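Local coordinates for protein methionyl-tRNA formyltransferase (Clostridium thermocellum, PDB 1ZGH) that probably transfers a formyl group from 10-formyltetrahydrofolate to the amino group of methionine on the initiator tRNA, at residues K39-K44 and D219-P224; T63-L68 and W86-P91; I144-D149 and I172-T177; Q199-P204 and F227-K232; K210-I215 and A240-G245. All coordinates share one frame; numbering follows the deposited sequence.

Contact 1. Residues K39-K44 and D219-P224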
# COMPACT_ATOMS: atom_id res chain seq x y z
N LYS A 39 7.73 -1.47 5.29
CA LYS A 39 7.20 -0.44 6.20
C LYS A 39 7.10 -0.96 7.60
O LYS A 39 6.65 -2.09 7.83
CB LYS A 39 5.87 0.17 5.76
CG LYS A 39 5.87 0.69 4.32
CD LYS A 39 6.91 1.83 4.05
CE LYS A 39 6.57 2.52 2.75
NZ LYS A 39 7.53 3.61 2.37
N SER A 40 7.54 -0.14 8.55
CA SER A 40 7.65 -0.56 9.92
C SER A 40 6.34 -1.15 10.48
O SER A 40 6.36 -2.14 11.20
CB SER A 40 8.13 0.63 10.79
OG SER A 40 7.19 1.69 10.78
N TRP A 41 5.20 -0.53 10.16
CA TRP A 41 3.93 -0.97 10.78
C TRP A 41 3.53 -2.37 10.24
O TRP A 41 3.01 -3.21 10.97
CB TRP A 41 2.81 0.07 10.58
CG TRP A 41 2.61 0.49 9.14
CD1 TRP A 41 1.84 -0.13 8.22
CD2 TRP A 41 3.23 1.59 8.47
NE1 TRP A 41 1.92 0.52 7.01
CE2 TRP A 41 2.79 1.57 7.13
CE3 TRP A 41 4.10 2.60 8.89
CZ2 TRP A 41 3.17 2.55 6.22
CZ3 TRP A 41 4.51 3.53 7.97
CH2 TRP A 41 4.04 3.51 6.66
N ASN A 42 3.81 -2.63 8.96
CA ASN A 42 3.48 -3.92 8.36
C ASN A 42 4.36 -5.02 8.93
O ASN A 42 3.90 -6.12 9.19
CB ASN A 42 3.67 -3.90 6.84
CG ASN A 42 2.59 -3.07 6.12
OD1 ASN A 42 1.42 -3.21 6.42
ND2 ASN A 42 3.01 -2.23 5.20
N ILE A 43 5.64 -4.72 9.10
CA ILE A 43 6.58 -5.68 9.67
C ILE A 43 6.20 -6.03 11.12
O ILE A 43 6.25 -7.20 11.52
CB ILE A 43 8.02 -5.14 9.59
CG1 ILE A 43 8.44 -4.98 8.12
CG2 ILE A 43 8.99 -6.09 10.34
CD1 ILE A 43 9.74 -4.18 7.95
N LYS A 44 5.88 -5.01 11.91
CA LYS A 44 5.42 -5.20 13.27
C LYS A 44 4.19 -6.11 13.26
O LYS A 44 4.11 -7.01 14.06
CB LYS A 44 5.10 -3.86 13.96
CG LYS A 44 4.33 -3.99 15.33
CD LYS A 44 3.92 -2.62 15.97
CE LYS A 44 2.99 -1.73 15.11
NZ LYS A 44 1.60 -2.25 14.85
N ASP A 219 2.77 12.48 3.75
CA ASP A 219 3.26 12.46 5.10
C ASP A 219 3.24 11.03 5.63
O ASP A 219 2.30 10.59 6.30
CB ASP A 219 2.45 13.45 5.93
CG ASP A 219 3.00 13.69 7.32
OD1 ASP A 219 4.04 13.09 7.74
OD2 ASP A 219 2.36 14.48 8.05
N GLY A 220 4.31 10.30 5.33
CA GLY A 220 4.45 8.92 5.81
C GLY A 220 5.82 8.35 5.52
O GLY A 220 6.54 8.84 4.65
N GLU A 221 6.14 7.27 6.24
CA GLU A 221 7.46 6.68 6.24
C GLU A 221 7.88 6.38 4.82
O GLU A 221 7.19 5.63 4.09
CB GLU A 221 7.43 5.41 7.10
CG GLU A 221 8.73 4.69 7.31
CD GLU A 221 8.49 3.49 8.18
OE1 GLU A 221 8.17 3.69 9.41
OE2 GLU A 221 8.54 2.38 7.60
N GLY A 222 8.99 7.00 4.42
CA GLY A 222 9.64 6.69 3.14
C GLY A 222 9.10 7.50 1.96
O GLY A 222 9.56 7.29 0.86
N TYR A 223 8.12 8.40 2.19
CA TYR A 223 7.49 9.14 1.09
C TYR A 223 8.10 10.52 0.95
O TYR A 223 8.51 11.09 1.95
CB TYR A 223 5.96 9.20 1.28
CG TYR A 223 5.35 7.84 1.09
CD1 TYR A 223 5.02 7.37 -0.19
CD2 TYR A 223 5.17 6.97 2.18
CE1 TYR A 223 4.48 6.09 -0.37
CE2 TYR A 223 4.65 5.69 2.01
CZ TYR A 223 4.30 5.25 0.73
OH TYR A 223 3.79 3.96 0.53
N PRO A 224 8.19 11.05 -0.30
CA PRO A 224 8.75 12.40 -0.56
C PRO A 224 7.73 13.46 -0.19
O PRO A 224 6.71 13.61 -0.88
CB PRO A 224 8.99 12.43 -2.08
CG PRO A 224 8.00 11.45 -2.65
CD PRO A 224 7.76 10.40 -1.56
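Glu221 reaches Ser40 because its side chain is fully stretched, with CG anti to the backbone N (chi1 -176°) and CD anti to CA beyond it, which carries the carboxylate to the first turn of helix 40-52. OE2 receives the amide of Ser40, N to OE2 2.9 Å and almost straight at 169°, while OE1 meets the hydroxyl OG of Ser40 at 2.6 Å; both oxygens use their syn lone pairs, so the carboxylate is gripped like a fork and its rotation is fixed. Lys39, at the N-cap position, runs past this side chain in the opposite direction, and its NZ bonds to the carbonyl O of Glu221 at 2.7 Å from a position tilted out of the carbonyl plane. That carbonyl belongs to a type II beta turn, Gly220 to Tyr223, in the loop that follows helix 208-217. The contact ties the start of helix 40-52, in the formyl transferase part, to this C-terminal loop. A carboxylate at the N-terminus of a helix is probably favoured by the helix dipole. CB of Glu221 makes apolar contact with CZ3 of Trp41 at 3.6 Å. The Tyr223 ring approaches Lys39 obliquely, CE2 to NZ 3.6 Å.

Contact 2. Residues T63-L68 and W86-P91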
# COMPACT_ATOMS: atom_id res chain seq x y z
N THR A 63 11.45 -9.26 4.16
CA THR A 63 11.40 -7.78 4.11
C THR A 63 12.33 -7.13 3.09
O THR A 63 12.25 -5.92 2.90
CB THR A 63 11.69 -7.14 5.49
OG1 THR A 63 13.01 -7.50 5.92
CG2 THR A 63 10.67 -7.61 6.53
N ASN A 64 13.17 -7.94 2.43
CA ASN A 64 14.16 -7.44 1.46
C ASN A 64 13.97 -8.10 0.11
O ASN A 64 13.76 -9.33 0.01
CB ASN A 64 15.59 -7.71 1.95
CG ASN A 64 15.92 -7.00 3.25
OD1 ASN A 64 15.73 -5.78 3.38
ND2 ASN A 64 16.41 -7.76 4.22
N LYS A 65 14.04 -7.28 -0.94
CA LYS A 65 13.99 -7.77 -2.33
C LYS A 65 14.79 -9.05 -2.55
O LYS A 65 14.31 -10.00 -3.20
CB LYS A 65 14.51 -6.68 -3.29
CG LYS A 65 14.31 -6.98 -4.78
CD LYS A 65 14.80 -5.80 -5.65
CE LYS A 65 14.60 -6.07 -7.15
NZ LYS A 65 14.34 -4.78 -7.91
N ASP A 66 16.01 -9.09 -2.02
CA ASP A 66 16.94 -10.19 -2.30
C ASP A 66 16.57 -11.53 -1.64
O ASP A 66 17.07 -12.57 -2.04
CB ASP A 66 18.37 -9.79 -1.91
CG ASP A 66 18.53 -9.55 -0.40
OD1 ASP A 66 19.67 -9.26 0.02
OD2 ASP A 66 17.53 -9.64 0.36
N GLU A 67 15.70 -11.49 -0.62
CA GLU A 67 15.20 -12.68 0.08
C GLU A 67 14.06 -13.34 -0.70
O GLU A 67 13.69 -14.49 -0.41
CB GLU A 67 14.67 -12.29 1.48
CG GLU A 67 15.71 -11.81 2.52
CD GLU A 67 15.09 -10.91 3.63
OE1 GLU A 67 15.85 -10.14 4.29
OE2 GLU A 67 13.87 -10.93 3.85
N LEU A 68 13.46 -12.62 -1.65
CA LEU A 68 12.34 -13.18 -2.42
C LEU A 68 12.77 -13.67 -3.80
O LEU A 68 12.45 -13.06 -4.82
CB LEU A 68 11.19 -12.16 -2.56
CG LEU A 68 9.86 -12.71 -3.10
CD1 LEU A 68 9.10 -13.42 -2.00
CD2 LEU A 68 8.96 -11.58 -3.69
N TRP A 86 4.46 -4.14 -0.87
CA TRP A 86 5.70 -4.58 -1.47
C TRP A 86 6.05 -3.69 -2.63
O TRP A 86 5.27 -3.50 -3.56
CB TRP A 86 5.56 -6.02 -1.94
CG TRP A 86 6.84 -6.73 -2.31
CD1 TRP A 86 7.23 -7.08 -3.56
CD2 TRP A 86 7.86 -7.20 -1.42
NE1 TRP A 86 8.43 -7.72 -3.52
CE2 TRP A 86 8.84 -7.82 -2.21
CE3 TRP A 86 8.03 -7.17 -0.02
CZ2 TRP A 86 9.98 -8.40 -1.67
CZ3 TRP A 86 9.19 -7.74 0.52
CH2 TRP A 86 10.14 -8.35 -0.31
N SER A 87 7.31 -3.30 -2.63
CA SER A 87 7.83 -2.19 -3.41
C SER A 87 8.31 -2.61 -4.79
O SER A 87 8.22 -1.84 -5.76
CB SER A 87 8.98 -1.57 -2.58
OG SER A 87 8.76 -1.85 -1.17
N TRP A 88 8.79 -3.84 -4.90
CA TRP A 88 9.42 -4.30 -6.12
C TRP A 88 8.52 -5.20 -6.98
O TRP A 88 7.52 -5.73 -6.50
CB TRP A 88 10.70 -5.03 -5.75
CG TRP A 88 11.59 -4.19 -4.89
CD1 TRP A 88 12.46 -3.20 -5.31
CD2 TRP A 88 11.71 -4.25 -3.46
NE1 TRP A 88 13.11 -2.65 -4.23
CE2 TRP A 88 12.67 -3.28 -3.09
CE3 TRP A 88 11.12 -5.04 -2.47
CZ2 TRP A 88 13.04 -3.07 -1.75
CZ3 TRP A 88 11.50 -4.85 -1.15
CH2 TRP A 88 12.45 -3.87 -0.80
N ILE A 89 8.89 -5.33 -8.25
CA ILE A 89 8.25 -6.25 -9.20
C ILE A 89 8.42 -7.67 -8.68
O ILE A 89 9.54 -8.08 -8.37
CB ILE A 89 8.92 -6.20 -10.58
CG1 ILE A 89 8.64 -4.86 -11.28
CG2 ILE A 89 8.44 -7.38 -11.48
CD1 ILE A 89 9.50 -4.68 -12.53
N ILE A 90 7.33 -8.41 -8.63
CA ILE A 90 7.37 -9.83 -8.21
C ILE A 90 7.78 -10.69 -9.40
O ILE A 90 7.08 -10.69 -10.40
CB ILE A 90 6.01 -10.30 -7.65
CG1 ILE A 90 5.60 -9.41 -6.47
CG2 ILE A 90 6.08 -11.82 -7.25
CD1 ILE A 90 4.13 -9.50 -6.05
N PRO A 91 8.91 -11.44 -9.30
CA PRO A 91 9.37 -12.27 -10.40
C PRO A 91 8.33 -13.27 -10.90
O PRO A 91 7.54 -13.79 -10.11
CB PRO A 91 10.57 -13.03 -9.81
CG PRO A 91 10.99 -12.25 -8.65
CD PRO A 91 9.79 -11.53 -8.13
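The aliphatic chain of Lys65 lies across one face of the Trp88 indole. CD sits over the five-membered ring, 3.7 Å from its centroid and 18° off the normal, which makes a CH-pi contact, while CB rests above the middle of the whole ring system. Lys65 can lie this way because its chain stays extended as far as CE, with CG anti to the backbone N (chi1 -171°). On the opposite face of the indole is CB of Ser87, its own neighbour in the chain, so the ring is sandwiched. Trp86 is turned differently: CE3 of Trp88 stands over one face of Trp86, off toward its rim, and the carbonyl O of Asn64 comes to its edge, 3.8 Å from CH2. Leu68 crosses the same indole at a slant, its CD2 3.9 Å from CZ2 of Trp86. Both segments lie in the connections after parallel strands of the central sheet, 57-62 and 80-83, the first with a short 3-10 turn. Within 63-68 the chain is braced by Glu67, whose OE2 accepts the amide of Thr63, N to OE2 3.0 Å. With apolar and CH-pi contact between them, the two segments are held by shape and ring overlap and not by directional bonds.

Contact 3. Residues I144-D149 and I172-T177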
# COMPACT_ATOMS: atom_id res chain seq x y z
N ILE A 144 -9.91 -11.55 -8.14
CA ILE A 144 -10.13 -10.92 -6.83
C ILE A 144 -10.67 -11.98 -5.88
O ILE A 144 -11.65 -12.64 -6.20
CB ILE A 144 -11.17 -9.77 -6.94
CG1 ILE A 144 -10.65 -8.66 -7.86
CG2 ILE A 144 -11.47 -9.20 -5.56
CD1 ILE A 144 -11.74 -7.70 -8.35
N PHE A 145 -10.02 -12.13 -4.73
CA PHE A 145 -10.51 -13.02 -3.67
C PHE A 145 -11.71 -12.41 -2.95
O PHE A 145 -12.73 -13.08 -2.77
CB PHE A 145 -9.41 -13.30 -2.63
CG PHE A 145 -8.27 -14.13 -3.15
CD1 PHE A 145 -8.34 -15.52 -3.15
CD2 PHE A 145 -7.11 -13.52 -3.63
CE1 PHE A 145 -7.25 -16.29 -3.60
CE2 PHE A 145 -6.04 -14.27 -4.09
CZ PHE A 145 -6.10 -15.66 -4.08
N PHE A 146 -11.55 -11.15 -2.51
CA PHE A 146 -12.62 -10.34 -1.87
C PHE A 146 -12.09 -8.93 -1.49
O PHE A 146 -10.90 -8.64 -1.64
CB PHE A 146 -13.24 -11.06 -0.64
CG PHE A 146 -12.23 -11.39 0.45
CD1 PHE A 146 -11.98 -10.49 1.48
CD2 PHE A 146 -11.57 -12.60 0.46
CE1 PHE A 146 -11.06 -10.78 2.48
CE2 PHE A 146 -10.65 -12.91 1.47
CZ PHE A 146 -10.39 -11.99 2.48
N LYS A 147 -13.00 -8.07 -1.01
CA LYS A 147 -12.73 -6.66 -0.74
C LYS A 147 -13.21 -6.27 0.64
O LYS A 147 -14.13 -6.90 1.17
CB LYS A 147 -13.45 -5.76 -1.77
CG LYS A 147 -12.99 -5.97 -3.20
CD LYS A 147 -13.77 -5.11 -4.19
CE LYS A 147 -13.38 -5.44 -5.61
NZ LYS A 147 -14.05 -4.56 -6.60
N ARG A 148 -12.59 -5.22 1.20
CA ARG A 148 -13.04 -4.60 2.45
C ARG A 148 -12.98 -3.08 2.32
O ARG A 148 -12.11 -2.57 1.62
CB ARG A 148 -12.17 -5.05 3.64
CG ARG A 148 -12.27 -6.53 3.98
CD ARG A 148 -13.61 -6.91 4.58
NE ARG A 148 -13.74 -8.37 4.73
CZ ARG A 148 -14.47 -9.17 3.96
NH1 ARG A 148 -15.19 -8.70 2.94
NH2 ARG A 148 -14.51 -10.47 4.22
N ASP A 149 -13.90 -2.37 2.99
CA ASP A 149 -13.91 -0.90 2.97
C ASP A 149 -12.73 -0.27 3.73
O ASP A 149 -12.22 -0.84 4.72
CB ASP A 149 -15.20 -0.34 3.59
CG ASP A 149 -16.45 -0.68 2.77
OD1 ASP A 149 -16.36 -0.84 1.53
OD2 ASP A 149 -17.53 -0.78 3.39
N ILE A 172 -6.41 -11.43 5.97
CA ILE A 172 -5.52 -12.57 6.00
C ILE A 172 -6.15 -13.77 6.74
O ILE A 172 -6.21 -14.84 6.17
CB ILE A 172 -4.08 -12.19 6.48
CG1 ILE A 172 -3.37 -11.42 5.35
CG2 ILE A 172 -3.25 -13.46 6.78
CD1 ILE A 172 -1.98 -10.90 5.68
N PRO A 173 -6.67 -13.60 7.97
CA PRO A 173 -7.37 -14.72 8.62
C PRO A 173 -8.51 -15.35 7.80
O PRO A 173 -8.65 -16.58 7.76
CB PRO A 173 -7.91 -14.09 9.90
CG PRO A 173 -6.97 -12.99 10.19
CD PRO A 173 -6.64 -12.41 8.84
N GLU A 174 -9.32 -14.52 7.16
CA GLU A 174 -10.41 -15.01 6.31
C GLU A 174 -9.89 -15.79 5.10
O GLU A 174 -10.35 -16.92 4.81
CB GLU A 174 -11.28 -13.85 5.82
CG GLU A 174 -12.20 -14.24 4.66
CD GLU A 174 -13.65 -13.95 4.95
OE1 GLU A 174 -14.27 -13.18 4.18
OE2 GLU A 174 -14.15 -14.50 5.95
N LEU A 175 -8.94 -15.19 4.39
CA LEU A 175 -8.29 -15.86 3.26
C LEU A 175 -7.72 -17.24 3.61
O LEU A 175 -7.98 -18.21 2.90
CB LEU A 175 -7.16 -15.01 2.68
CG LEU A 175 -6.48 -15.60 1.44
CD1 LEU A 175 -7.36 -15.39 0.22
CD2 LEU A 175 -5.11 -14.95 1.21
N LEU A 176 -6.93 -17.32 4.68
CA LEU A 176 -6.26 -18.59 5.06
C LEU A 176 -7.28 -19.61 5.60
O LEU A 176 -7.08 -20.81 5.47
CB LEU A 176 -5.12 -18.36 6.07
CG LEU A 176 -3.99 -17.39 5.64
CD1 LEU A 176 -2.93 -17.19 6.74
CD2 LEU A 176 -3.33 -17.87 4.35
N THR A 177 -8.37 -19.13 6.17
CA THR A 177 -9.38 -20.01 6.75
C THR A 177 -10.41 -20.50 5.74
O THR A 177 -10.68 -21.71 5.67
CB THR A 177 -10.12 -19.34 7.92
OG1 THR A 177 -9.16 -18.92 8.88
CG2 THR A 177 -11.07 -20.34 8.58
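One face of the Phe145 ring receives the methyl CD1 of Leu175, 3.9 Å from the ring centroid and 26° off the normal, a CH-pi contact displaced toward the rim. On the Phe146 ring, OE1 of Glu174 stands over the centre of one face, the backbone N of Leu175 lies at the edge, and CZ touches CG of Glu174 at 3.6 Å. CD1 of Phe146 in turn lies over one face of the Arg148 guanidinium, whose edge is met in plane by OE1 of Glu174. This is a salt bridge, Arg148 NH2 to Glu174 OE1 2.7 Å, but the guanidinium and carboxylate planes stand 76° apart, so the groups meet through a single nitrogen and oxygen. Glu174 gets there with CG anti to its N (chi1 165°) and a bend at the next bond. Arg148 has a second acidic partner on the same helix, Asp170, which binds NE and should help to hold the guanidinium in place. Leu175 continues inward to Tyr80 and Leu82 of strand 80-83. Strand 144-151 is an outermost strand of the mixed six-stranded sheet, and residues 172-177 of helix 156-178 run roughly antiparallel to its segment 144-149: a helix packed on a sheet, as in the layered alpha/beta fold of the formyltransferases.

Contact 4. Residues Q199-P204 and F227-K232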
# COMPACT_ATOMS: atom_id res chain seq x y z
N GLN A 199 6.52 15.21 -8.44
CA GLN A 199 5.06 15.49 -8.39
C GLN A 199 4.58 15.79 -6.95
O GLN A 199 3.37 16.06 -6.72
CB GLN A 199 4.26 14.32 -8.96
CG GLN A 199 4.45 14.14 -10.46
CD GLN A 199 3.77 12.86 -10.95
OE1 GLN A 199 4.35 11.77 -10.89
NE2 GLN A 199 2.54 12.99 -11.42
N SER A 200 5.52 15.78 -6.01
CA SER A 200 5.28 16.32 -4.66
C SER A 200 5.19 17.85 -4.54
O SER A 200 4.80 18.38 -3.49
CB SER A 200 6.38 15.81 -3.74
OG SER A 200 6.26 14.42 -3.58
N GLU A 201 5.54 18.56 -5.61
CA GLU A 201 5.55 20.01 -5.62
C GLU A 201 4.13 20.56 -5.60
O GLU A 201 3.30 20.16 -6.41
CB GLU A 201 6.32 20.55 -6.85
CG GLU A 201 6.63 22.04 -6.72
CD GLU A 201 7.40 22.64 -7.89
OE1 GLU A 201 7.75 21.90 -8.82
OE2 GLU A 201 7.65 23.85 -7.87
N ILE A 202 3.84 21.44 -4.65
CA ILE A 202 2.54 22.09 -4.50
C ILE A 202 2.54 23.33 -5.43
O ILE A 202 3.49 24.13 -5.38
CB ILE A 202 2.34 22.57 -3.08
CG1 ILE A 202 2.26 21.39 -2.08
CG2 ILE A 202 1.13 23.49 -2.94
CD1 ILE A 202 2.56 21.83 -0.64
N SER A 203 1.48 23.50 -6.22
CA SER A 203 1.33 24.69 -7.06
C SER A 203 0.71 25.83 -6.29
O SER A 203 -0.17 25.60 -5.45
CB SER A 203 0.46 24.35 -8.27
OG SER A 203 -0.07 25.51 -8.87
N PRO A 204 1.10 27.09 -6.62
CA PRO A 204 0.42 28.21 -5.98
C PRO A 204 -1.06 28.34 -6.36
O PRO A 204 -1.78 29.07 -5.70
CB PRO A 204 1.22 29.43 -6.45
CG PRO A 204 1.82 29.04 -7.68
CD PRO A 204 2.12 27.57 -7.57
N PHE A 227 6.13 19.74 -1.16
CA PHE A 227 7.09 20.84 -1.11
C PHE A 227 6.77 22.01 -2.04
O PHE A 227 6.01 21.87 -3.01
CB PHE A 227 8.51 20.30 -1.35
CG PHE A 227 8.82 19.99 -2.76
CD1 PHE A 227 9.41 20.95 -3.57
CD2 PHE A 227 8.55 18.73 -3.29
CE1 PHE A 227 9.72 20.70 -4.88
CE2 PHE A 227 8.87 18.45 -4.63
CZ PHE A 227 9.47 19.44 -5.43
N ILE A 228 7.35 23.17 -1.71
CA ILE A 228 7.53 24.25 -2.66
C ILE A 228 9.03 24.63 -2.79
O ILE A 228 9.86 24.27 -1.92
CB ILE A 228 6.69 25.46 -2.27
CG1 ILE A 228 7.23 26.17 -1.06
CG2 ILE A 228 5.22 25.04 -1.99
CD1 ILE A 228 6.57 27.50 -0.84
N LYS A 229 9.39 25.26 -3.91
CA LYS A 229 10.73 25.84 -4.11
C LYS A 229 10.69 27.35 -3.75
O LYS A 229 9.68 28.00 -3.97
CB LYS A 229 11.20 25.62 -5.56
CG LYS A 229 11.12 24.18 -6.05
CD LYS A 229 11.61 24.03 -7.48
CE LYS A 229 11.54 22.59 -8.00
NZ LYS A 229 11.84 22.59 -9.49
N TYR A 230 11.75 27.89 -3.13
CA TYR A 230 11.84 29.32 -2.85
C TYR A 230 13.31 29.66 -3.08
O TYR A 230 14.17 29.29 -2.28
CB TYR A 230 11.40 29.67 -1.42
CG TYR A 230 11.20 31.15 -1.18
CD1 TYR A 230 10.20 31.85 -1.85
CD2 TYR A 230 12.01 31.86 -0.29
CE1 TYR A 230 10.00 33.20 -1.63
CE2 TYR A 230 11.81 33.24 -0.07
CZ TYR A 230 10.81 33.90 -0.74
OH TYR A 230 10.57 35.26 -0.57
N GLY A 231 13.59 30.27 -4.23
CA GLY A 231 14.96 30.33 -4.75
C GLY A 231 15.64 28.97 -4.78
O GLY A 231 15.09 28.00 -5.28
N LYS A 232 16.85 28.90 -4.24
CA LYS A 232 17.55 27.60 -4.10
C LYS A 232 17.00 26.68 -3.00
O LYS A 232 17.45 25.54 -2.88
CB LYS A 232 19.03 27.84 -3.80
O HOH W 1 7.24 25.60 -5.97
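The carbonyl O of Phe227 is held by two donors of unequal strength from the loop segment: the amide of Ile202, N to O 2.8 Å, and the CA-H of Glu201, CA to O 3.2 Å. The amide bond of Ile202 and the return bond from the amide of Phe227 to O of Ser200, at 3.0 Å, make a single beta bridge between Glu201 and Phe227, which fastens the loop 199-204 to strand 227-230, an outer strand of the antiparallel three-stranded sheet in the C-terminal domain. The aromatic ring of Phe227 swings back over the loop because its CG sits between backbone N and carbonyl carbon (chi1 77°). One face then takes CB of Glu201, 4.0 Å from the ring centroid in a CH-pi contact, and CB of Ser200 comes to the edge. The hydroxyl of Ser200 is engaged by the carbonyl of Pro224. Beside the bridge, CG2 of Ile228 meets CB of Ile202, which also packs on Phe237 of strand 233-243. The carboxylate of Glu201 and the ammonium group of Lys229 have opposite charges but do not form a salt bridge, standing 4.2 Å apart from OE1 to NZ. Instead a water joins these residues, donating to OE2 of Glu201 at 2.6 Å and accepting from the backbone N of Lys229 at 3.0 Å.

Contact 5. Residues K210-I215 and A240-G245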
# COMPACT_ATOMS: atom_id res chain seq x y z
N LYS A 210 -6.81 21.46 -1.19
CA LYS A 210 -5.91 20.67 -2.04
C LYS A 210 -4.48 20.69 -1.50
O LYS A 210 -3.80 19.67 -1.53
CB LYS A 210 -5.94 21.15 -3.49
CG LYS A 210 -5.19 20.23 -4.45
N ILE A 211 -4.02 21.84 -1.00
CA ILE A 211 -2.73 21.93 -0.30
C ILE A 211 -2.67 20.98 0.89
O ILE A 211 -1.71 20.20 1.03
CB ILE A 211 -2.34 23.36 0.09
CG1 ILE A 211 -2.15 24.23 -1.15
CG2 ILE A 211 -1.03 23.37 0.89
CD1 ILE A 211 -2.00 25.71 -0.84
N TYR A 212 -3.72 21.02 1.72
CA TYR A 212 -3.85 20.12 2.85
C TYR A 212 -3.76 18.63 2.41
O TYR A 212 -3.01 17.86 3.03
CB TYR A 212 -5.18 20.39 3.55
CG TYR A 212 -5.48 19.51 4.74
CD1 TYR A 212 -4.90 19.76 5.98
CD2 TYR A 212 -6.37 18.42 4.63
CE1 TYR A 212 -5.19 18.98 7.03
CE2 TYR A 212 -6.65 17.62 5.68
CZ TYR A 212 -6.05 17.90 6.90
OH TYR A 212 -6.36 17.16 8.01
N ASP A 213 -4.49 18.28 1.35
CA ASP A 213 -4.49 16.91 0.79
C ASP A 213 -3.10 16.52 0.38
O ASP A 213 -2.67 15.44 0.71
CB ASP A 213 -5.49 16.75 -0.36
CG ASP A 213 -6.92 16.72 0.12
OD1 ASP A 213 -7.12 16.44 1.31
OD2 ASP A 213 -7.84 16.99 -0.68
N TYR A 214 -2.41 17.41 -0.36
CA TYR A 214 -1.00 17.15 -0.78
C TYR A 214 -0.05 16.87 0.39
O TYR A 214 0.70 15.91 0.38
CB TYR A 214 -0.45 18.27 -1.68
CG TYR A 214 -0.55 17.94 -3.15
CD1 TYR A 214 -1.79 17.76 -3.76
CD2 TYR A 214 0.60 17.81 -3.93
CE1 TYR A 214 -1.89 17.42 -5.11
CE2 TYR A 214 0.52 17.49 -5.30
CZ TYR A 214 -0.72 17.29 -5.87
OH TYR A 214 -0.83 17.02 -7.20
N ILE A 215 -0.08 17.73 1.41
CA ILE A 215 0.76 17.54 2.57
C ILE A 215 0.45 16.22 3.29
O ILE A 215 1.38 15.41 3.53
CB ILE A 215 0.67 18.71 3.57
CG1 ILE A 215 1.09 20.02 2.90
CG2 ILE A 215 1.54 18.37 4.82
CD1 ILE A 215 0.82 21.23 3.77
N ALA A 240 0.16 18.49 8.87
CA ALA A 240 -0.77 19.54 8.58
C ALA A 240 -2.04 19.43 9.42
O ALA A 240 -2.50 18.33 9.69
CB ALA A 240 -1.14 19.46 7.14
N SER A 241 -2.60 20.57 9.81
CA SER A 241 -3.85 20.59 10.56
C SER A 241 -4.61 21.82 10.08
O SER A 241 -4.06 22.91 10.01
CB SER A 241 -3.54 20.63 12.06
OG SER A 241 -4.66 20.50 12.89
N MSE A 242 -5.87 21.62 9.73
CA MSE A 242 -6.67 22.65 9.15
C MSE A 242 -7.35 23.48 10.25
O MSE A 242 -7.93 22.96 11.17
CB MSE A 242 -7.66 22.05 8.14
CG MSE A 242 -8.58 23.07 7.52
SE MSE A 242 -7.56 24.16 6.19
CE MSE A 242 -7.68 22.81 4.71
N LYS A 243 -7.24 24.79 10.12
CA LYS A 243 -7.91 25.73 10.99
C LYS A 243 -8.76 26.69 10.11
O LYS A 243 -8.74 26.60 8.90
CB LYS A 243 -6.87 26.51 11.81
CG LYS A 243 -5.98 25.66 12.76
CD LYS A 243 -6.79 24.93 13.80
CE LYS A 243 -5.94 24.07 14.83
NZ LYS A 243 -6.85 23.11 15.62
N ASN A 244 -9.46 27.63 10.72
CA ASN A 244 -10.24 28.57 9.95
C ASN A 244 -9.31 29.44 9.14
O ASN A 244 -8.51 30.15 9.70
CB ASN A 244 -11.11 29.42 10.84
CG ASN A 244 -12.02 30.32 10.03
OD1 ASN A 244 -12.77 29.85 9.16
ND2 ASN A 244 -11.91 31.59 10.24
N GLY A 245 -9.40 29.33 7.81
CA GLY A 245 -8.63 30.18 6.91
C GLY A 245 -7.15 29.88 6.77
O GLY A 245 -6.43 30.61 6.08
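Helix 208-217 of the C-terminal domain packs against strand 233-243, the middle strand of its antiparallel sheet, and Ala240 forms the hub of the meeting. The axes of segments 210-215 and 240-243 run close to antiparallel, at 159°, and approach to 8.7 Å. CB of Ala240 touches CG2 of Ile215 at 3.7 Å and CD1 of Tyr212 at 3.9 Å, so that two residues one helical turn apart bear on one methyl. Tyr212 is thrown toward the strand with CG anti to its backbone N (chi1 179°), and its CD1-CE1 side is set against the strand: CE1 is 3.8 Å from O of Ala240, and CA of Ser241 lies at the ring edge. The selenomethionine Met242, two residues on, points the same way as Ala240. Its chain leaves extended (chi1 178°) and then bends at the next two torsions, which folds the terminal methyl back onto the helix, CE to CB of Tyr212 3.7 Å. Side chains of Tyr212, Ala240 and Met242 all touch Ile247 on the adjoining strand 246-254. The contact is built from van der Waals packing, and alternate strand residues facing one helix are characteristic of a helix lying on one face of an antiparallel sheet.

Contacts 1, 2 and 5 lie at the surface, contacts 3 and 4 are partly buried, and chemistry does not simply follow burial. Contacts 2 and 3 belong to the six-stranded sheet of the formyl transferase region, one through loops beyond its parallel strands, the other through a helix on its edge strand. Contacts 4 and 5 share the small C-terminal sheet and touch through Ile202 with Ile211 and through Tyr214. Contact 1 alone bridges the two regions, and it is the most polar in side chains; contact 4 relies on backbone bonds, contact 3 mixes apolar packing with a salt bridge, while contacts 2 and 5 are packing. Contact 1 meets contact 2 through Ile43 and Thr63, and contact 4 through Pro224 and Ser200.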